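Putative curved DNA-binding protein (Chaetomium thermophilum var. thermophilum DSM 1495, PDB 4IPA) probably takes part in ribosome biogenesis as an Arx1 protein built on the methionine aminopeptidase (peptidase M24) fold, and may bind DNA. Local coordinates at residues I21-D24 with V25-Y29; G50-I53 with I54-C57. All blocks are in the same frame, centred on the assembly; numbering follows the deposited sequence.

Interaction 1 of 2, residues I21-D24 with V25-Y29; sequences ISVD and VLTKY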
ATOM      1  N   ILE A  21     -16.836   0.930  15.048  1.00 38.40           N
ATOM      2  CA  ILE A  21     -17.039   0.050  13.905  1.00 37.44           C
ATOM      3  C   ILE A  21     -17.807  -1.192  14.346  1.00 30.21           C
ATOM      4  O   ILE A  21     -17.482  -1.795  15.364  1.00 31.87           O
ATOM      5  CB  ILE A  21     -15.706  -0.344  13.265  1.00 28.21           C
ATOM      6  CG1 ILE A  21     -14.758   0.859  13.285  1.00 29.49           C
ATOM      7  CG2 ILE A  21     -15.952  -0.838  11.854  1.00 25.38           C
ATOM      8  CD1 ILE A  21     -13.379   0.606  12.664  1.00 25.72           C
ATOM      9  N   SER A  22     -18.842  -1.550  13.592  1.00 22.94           N
ATOM     10  CA  SER A  22     -19.689  -2.655  13.972  1.00 25.24           C
ATOM     11  C   SER A  22     -18.930  -3.978  13.824  1.00 29.49           C
ATOM     12  O   SER A  22     -17.920  -4.066  13.109  1.00 22.99           O
ATOM     13  CB  SER A  22     -20.987  -2.654  13.152  1.00 28.99           C
ATOM     14  OG  SER A  22     -20.795  -3.104  11.815  1.00 25.05           O
ATOM     15  N   VAL A  23     -19.400  -4.999  14.530  1.00 26.67           N
ATOM     16  CA  VAL A  23     -18.844  -6.335  14.372  1.00 23.03           C
ATOM     17  C   VAL A  23     -18.918  -6.734  12.914  1.00 23.86           C
ATOM     18  O   VAL A  23     -17.967  -7.279  12.361  1.00 24.98           O
ATOM     19  CB  VAL A  23     -19.595  -7.371  15.225  1.00 28.27           C
ATOM     20  CG1 VAL A  23     -19.163  -8.791  14.853  1.00 22.28           C
ATOM     21  CG2 VAL A  23     -19.363  -7.085  16.719  1.00 27.69           C
ATOM     22  N   ASP A  24     -20.041  -6.438  12.277  1.00 21.96           N
ATOM     23  CA  ASP A  24     -20.226  -6.853  10.890  1.00 24.43           C
ATOM     24  C   ASP A  24     -19.142  -6.290   9.958  1.00 23.48           C
ATOM     25  O   ASP A  24     -18.536  -7.010   9.173  1.00 21.55           O
ATOM     26  CB  ASP A  24     -21.608  -6.459  10.389  1.00 20.39           C
ATOM     27  CG  ASP A  24     -21.797  -6.765   8.911  1.00 27.60           C
ATOM     28  OD1 ASP A  24     -21.751  -7.952   8.543  1.00 24.95           O
ATOM     29  OD2 ASP A  24     -21.990  -5.817   8.118  1.00 31.00           O
ATOM     30  N   VAL A  25     -18.906  -4.994  10.062  1.00 20.81           N
ATOM     31  CA  VAL A  25     -17.942  -4.315   9.219  1.00 22.56           C
ATOM     32  C   VAL A  25     -16.498  -4.711   9.573  1.00 22.30           C
ATOM     33  O   VAL A  25     -15.699  -5.051   8.704  1.00 18.92           O
ATOM     34  CB  VAL A  25     -18.165  -2.801   9.314  1.00 22.59           C
ATOM     35  CG1 VAL A  25     -16.997  -2.025   8.699  1.00 21.41           C
ATOM     36  CG2 VAL A  25     -19.519  -2.451   8.660  1.00 18.21           C
ATOM     37  N   LEU A  26     -16.184  -4.693  10.858  1.00 17.79           N
ATOM     38  CA  LEU A  26     -14.869  -5.074  11.313  1.00 20.87           C
ATOM     39  C   LEU A  26     -14.527  -6.487  10.820  1.00 22.81           C
ATOM     40  O   LEU A  26     -13.431  -6.734  10.317  1.00 26.70           O
ATOM     41  CB  LEU A  26     -14.825  -4.981  12.828  1.00 23.62           C
ATOM     42  CG  LEU A  26     -13.469  -4.792  13.502  1.00 35.40           C
ATOM     43  CD1 LEU A  26     -12.602  -3.823  12.710  1.00 30.73           C
ATOM     44  CD2 LEU A  26     -13.667  -4.323  14.951  1.00 28.39           C
ATOM     45  N   THR A  27     -15.491  -7.394  10.930  1.00 21.99           N
ATOM     46  CA  THR A  27     -15.324  -8.797  10.549  1.00 23.10           C
ATOM     47  C   THR A  27     -15.131  -8.994   9.038  1.00 21.12           C
ATOM     48  O   THR A  27     -14.416  -9.904   8.615  1.00 20.41           O
ATOM     49  CB  THR A  27     -16.526  -9.653  11.059  1.00 22.99           C
ATOM     50  OG1 THR A  27     -16.580  -9.578  12.492  1.00 23.06           O
ATOM     51  CG2 THR A  27     -16.390 -11.111  10.646  1.00 20.58           C
ATOM     52  N   LYS A  28     -15.759  -8.142   8.237  1.00 17.86           N
ATOM     53  CA  LYS A  28     -15.589  -8.200   6.788  1.00 20.43           C
ATOM     54  C   LYS A  28     -14.208  -7.693   6.378  1.00 21.54           C
ATOM     55  O   LYS A  28     -13.552  -8.297   5.538  1.00 19.06           O
ATOM     56  CB  LYS A  28     -16.712  -7.428   6.081  1.00 23.34           C
ATOM     57  CG  LYS A  28     -18.055  -8.167   6.103  1.00 21.17           C
ATOM     58  CD  LYS A  28     -19.234  -7.279   5.717  1.00 23.57           C
ATOM     59  CE  LYS A  28     -20.526  -8.107   5.668  1.00 25.82           C
ATOM     60  NZ  LYS A  28     -21.748  -7.259   5.556  1.00 25.69           N
ATOM     61  N   TYR A  29     -13.776  -6.581   6.974  1.00 20.99           N
ATOM     62  CA  TYR A  29     -12.397  -6.136   6.830  1.00 18.27           C
ATOM     63  C   TYR A  29     -11.459  -7.259   7.235  1.00 19.70           C
ATOM     64  O   TYR A  29     -10.507  -7.564   6.527  1.00 18.87           O
ATOM     65  CB  TYR A  29     -12.125  -4.917   7.701  1.00 17.01           C
ATOM     66  CG  TYR A  29     -12.481  -3.602   7.066  1.00 17.21           C
ATOM     67  CD1 TYR A  29     -11.795  -3.143   5.952  1.00 16.42           C
ATOM     68  CD2 TYR A  29     -13.477  -2.802   7.594  1.00 17.32           C
ATOM     69  CE1 TYR A  29     -12.105  -1.945   5.381  1.00 16.52           C
ATOM     70  CE2 TYR A  29     -13.796  -1.590   7.022  1.00 17.02           C
ATOM     71  CZ  TYR A  29     -13.106  -1.176   5.915  1.00 15.38           C
ATOM     72  OH  TYR A  29     -13.406   0.020   5.342  1.00 20.35           O
TER

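Interaction 2 of 2, residues G50-I53 with I54-C57; sequences GAKI and IDIC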
ATOM      1  N   GLY A  50      15.000 -15.056 -11.075  1.00 23.44           N
ATOM      2  CA  GLY A  50      14.705 -15.773 -12.307  1.00 21.38           C
ATOM      3  C   GLY A  50      13.219 -15.895 -12.618  1.00 27.61           C
ATOM      4  O   GLY A  50      12.837 -16.138 -13.774  1.00 24.69           O
ATOM      5  N   ALA A  51      12.372 -15.734 -11.602  1.00 22.67           N
ATOM      6  CA  ALA A  51      10.925 -15.815 -11.827  1.00 25.33           C
ATOM      7  C   ALA A  51      10.465 -14.633 -12.665  1.00 21.23           C
ATOM      8  O   ALA A  51      10.941 -13.519 -12.488  1.00 20.19           O
ATOM      9  CB  ALA A  51      10.144 -15.866 -10.506  1.00 23.41           C
ATOM     10  N   LYS A  52       9.539 -14.903 -13.576  1.00 21.83           N
ATOM     11  CA  LYS A  52       8.936 -13.881 -14.406  1.00 23.98           C
ATOM     12  C   LYS A  52       7.825 -13.168 -13.642  1.00 23.72           C
ATOM     13  O   LYS A  52       6.880 -13.803 -13.167  1.00 23.16           O
ATOM     14  CB  LYS A  52       8.359 -14.524 -15.668  1.00 27.71           C
ATOM     15  CG  LYS A  52       9.363 -15.337 -16.457  1.00 33.41           C
ATOM     16  CD  LYS A  52       8.683 -16.260 -17.454  1.00 38.82           C
ATOM     17  CE  LYS A  52       7.904 -15.478 -18.502  1.00 44.33           C
ATOM     18  NZ  LYS A  52       7.166 -16.392 -19.422  1.00 46.94           N
ATOM     19  N   ILE A  53       7.930 -11.848 -13.552  1.00 19.95           N
ATOM     20  CA  ILE A  53       6.927 -11.052 -12.869  1.00 20.12           C
ATOM     21  C   ILE A  53       5.495 -11.335 -13.332  1.00 22.76           C
ATOM     22  O   ILE A  53       4.584 -11.421 -12.498  1.00 21.78           O
ATOM     23  CB  ILE A  53       7.245  -9.535 -12.967  1.00 23.40           C
ATOM     24  CG1 ILE A  53       8.501  -9.224 -12.157  1.00 22.63           C
ATOM     25  CG2 ILE A  53       6.098  -8.701 -12.427  1.00 17.82           C
ATOM     26  CD1 ILE A  53       8.911  -7.761 -12.188  1.00 23.68           C
ATOM     27  N   ILE A  54       5.280 -11.474 -14.640  1.00 19.93           N
ATOM     28  CA  ILE A  54       3.917 -11.665 -15.128  1.00 21.67           C
ATOM     29  C   ILE A  54       3.311 -12.979 -14.630  1.00 26.61           C
ATOM     30  O   ILE A  54       2.102 -13.068 -14.424  1.00 28.43           O
ATOM     31  CB  ILE A  54       3.782 -11.566 -16.676  1.00 28.67           C
ATOM     32  CG1 ILE A  54       2.308 -11.415 -17.064  1.00 29.10           C
ATOM     33  CG2 ILE A  54       4.342 -12.791 -17.363  1.00 27.46           C
ATOM     34  CD1 ILE A  54       2.036 -10.243 -17.925  1.00 27.70           C
ATOM     35  N   ASP A  55       4.153 -13.990 -14.434  1.00 24.21           N
ATOM     36  CA  ASP A  55       3.692 -15.265 -13.916  1.00 24.13           C
ATOM     37  C   ASP A  55       3.255 -15.146 -12.459  1.00 23.88           C
ATOM     38  O   ASP A  55       2.226 -15.703 -12.063  1.00 25.36           O
ATOM     39  CB  ASP A  55       4.780 -16.333 -14.055  1.00 27.30           C
ATOM     40  CG  ASP A  55       4.998 -16.756 -15.495  1.00 33.72           C
ATOM     41  OD1 ASP A  55       4.123 -16.467 -16.342  1.00 35.72           O
ATOM     42  OD2 ASP A  55       6.041 -17.383 -15.775  1.00 36.58           O
ATOM     43  N   ILE A  56       4.045 -14.423 -11.670  1.00 20.10           N
ATOM     44  CA  ILE A  56       3.736 -14.198 -10.262  1.00 20.27           C
ATOM     45  C   ILE A  56       2.420 -13.436 -10.073  1.00 20.57           C
ATOM     46  O   ILE A  56       1.572 -13.851  -9.286  1.00 22.61           O
ATOM     47  CB  ILE A  56       4.882 -13.456  -9.557  1.00 22.18           C
ATOM     48  CG1 ILE A  56       6.218 -14.150  -9.850  1.00 20.85           C
ATOM     49  CG2 ILE A  56       4.630 -13.404  -8.056  1.00 21.42           C
ATOM     50  CD1 ILE A  56       7.443 -13.399  -9.349  1.00 16.51           C
ATOM     51  N   CYS A  57       2.248 -12.333 -10.801  1.00 20.46           N
ATOM     52  CA  CYS A  57       1.011 -11.556 -10.741  1.00 19.82           C
ATOM     53  C   CYS A  57      -0.191 -12.402 -11.142  1.00 24.38           C
ATOM     54  O   CYS A  57      -1.237 -12.355 -10.483  1.00 23.36           O
ATOM     55  CB  CYS A  57       1.082 -10.322 -11.645  1.00 19.66           C
ATOM     56  SG  CYS A  57       2.328  -9.114 -11.193  1.00 21.25           S
TER
HETATM   57  O   HOH W   1       8.032 -17.732 -13.757  1.00 28.18           O
HETATM   58  O   HOH W   2       4.977 -17.286 -18.912  1.00 46.63           O

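Interaction 1 of 2, residues I21-D24 with V25-Y29
I21 lays its CG2 methyl against V25, the two side chains crossing at about a right angle with I21 CG2 3.5 Å from V25 CG1. The same methyl also reaches L26, though more loosely, at 4.4 Å from L26 CB. Both V25 CG1 and I21 CG2 stand anti to their own backbone nitrogens, which turns the two methyls toward each other. S22 is the N-cap of helix 23-46, and its OG accepts a nearly straight bond from V25 N (166°) at 3.2 Å. One residue on, L26 N donates to S22 O at 2.9 Å, opening the regular helical ladder. Since I21 precedes the cap and L26 lies four residues beyond it, their contact has the positions of a hydrophobic staple. V23 O is gripped twice from opposite faces of its carbonyl plane: T27 N holds one side, while T27 OG1, at 2.7 Å from V23 O, sits 36° above the plane on the other. At T27 the hydroxyl lies beside the backbone N (chi1 -61°), folding it back over the preceding turn. On the outer flank the extended K28 chain runs past D24 O to the D24 carboxylate. K28 NZ meets the syn lone pair of D24 OD2 at 2.9 Å and makes a weak bond to OD1. A second salt bridge, from K28 NZ to D125, ties the start of the helix to the turn between strands 115-124 and 127-136, where V25 and K28 also touch Y127. A leucine in place of K28 would probably leave the D24 carboxylate without its counter-charge and break the link to D125.

Interaction 2 of 2, residues G50-I53 with I54-C57
K52 and D55 both direct CG anti to the carbonyl carbon, beside the backbone N (chi1 -55° and -71°), and a bend at chi3 in K52 (63°) then curls the lysine around D55 OD2. The aliphatic part of the lysine makes the closer approach, with K52 CD 3.3 Å from D55 OD2, whereas K52 NZ is 3.9 Å from that oxygen, a long salt bridge. K52 is the N-cap of helix 53-69. A water bridges K52 N and D55 OD2, lying 2.9 Å from the oxygen, where a capping box would have a direct bond. K52 O receives I56 N in its carbonyl plane at 3.3 Å, with a weak bond from D55 N beside it, and C57 N donates to I53 O at 3.0 Å. A51 CB touches I56 CD1 at 3.8 Å, the residue before the cap meeting the fourth after it as in a hydrophobic staple. I53 CG2 lies 4.0 Å from C57 SG. I53 and I56 also pack on V87 of strand 79-88. The other carboxylate oxygen of D55, OD1, forms a salt bridge with R100. With R100 and the lysine close by, the carboxylate is likely to stay ionised, and its negative charge beside the first turn should interact favourably with the positive end of the helix dipole.

The two contacts are the N-terminal first turns of consecutive helices, 23-46 and 53-69. They differ in the cap: in interaction 1 a serine hydroxyl accepts a first-turn NH, whereas in interaction 2 a water links the NH of the cap residue to an aspartate. Their centres lie about 34 Å apart and their nearest atoms about 20 Å, so they do not touch. Helix 23-46 spans the interval: interaction 1 opens it, I21 resting on V250 of strand 250-258, and near its other end V43 and L46 receive I56 of interaction 2.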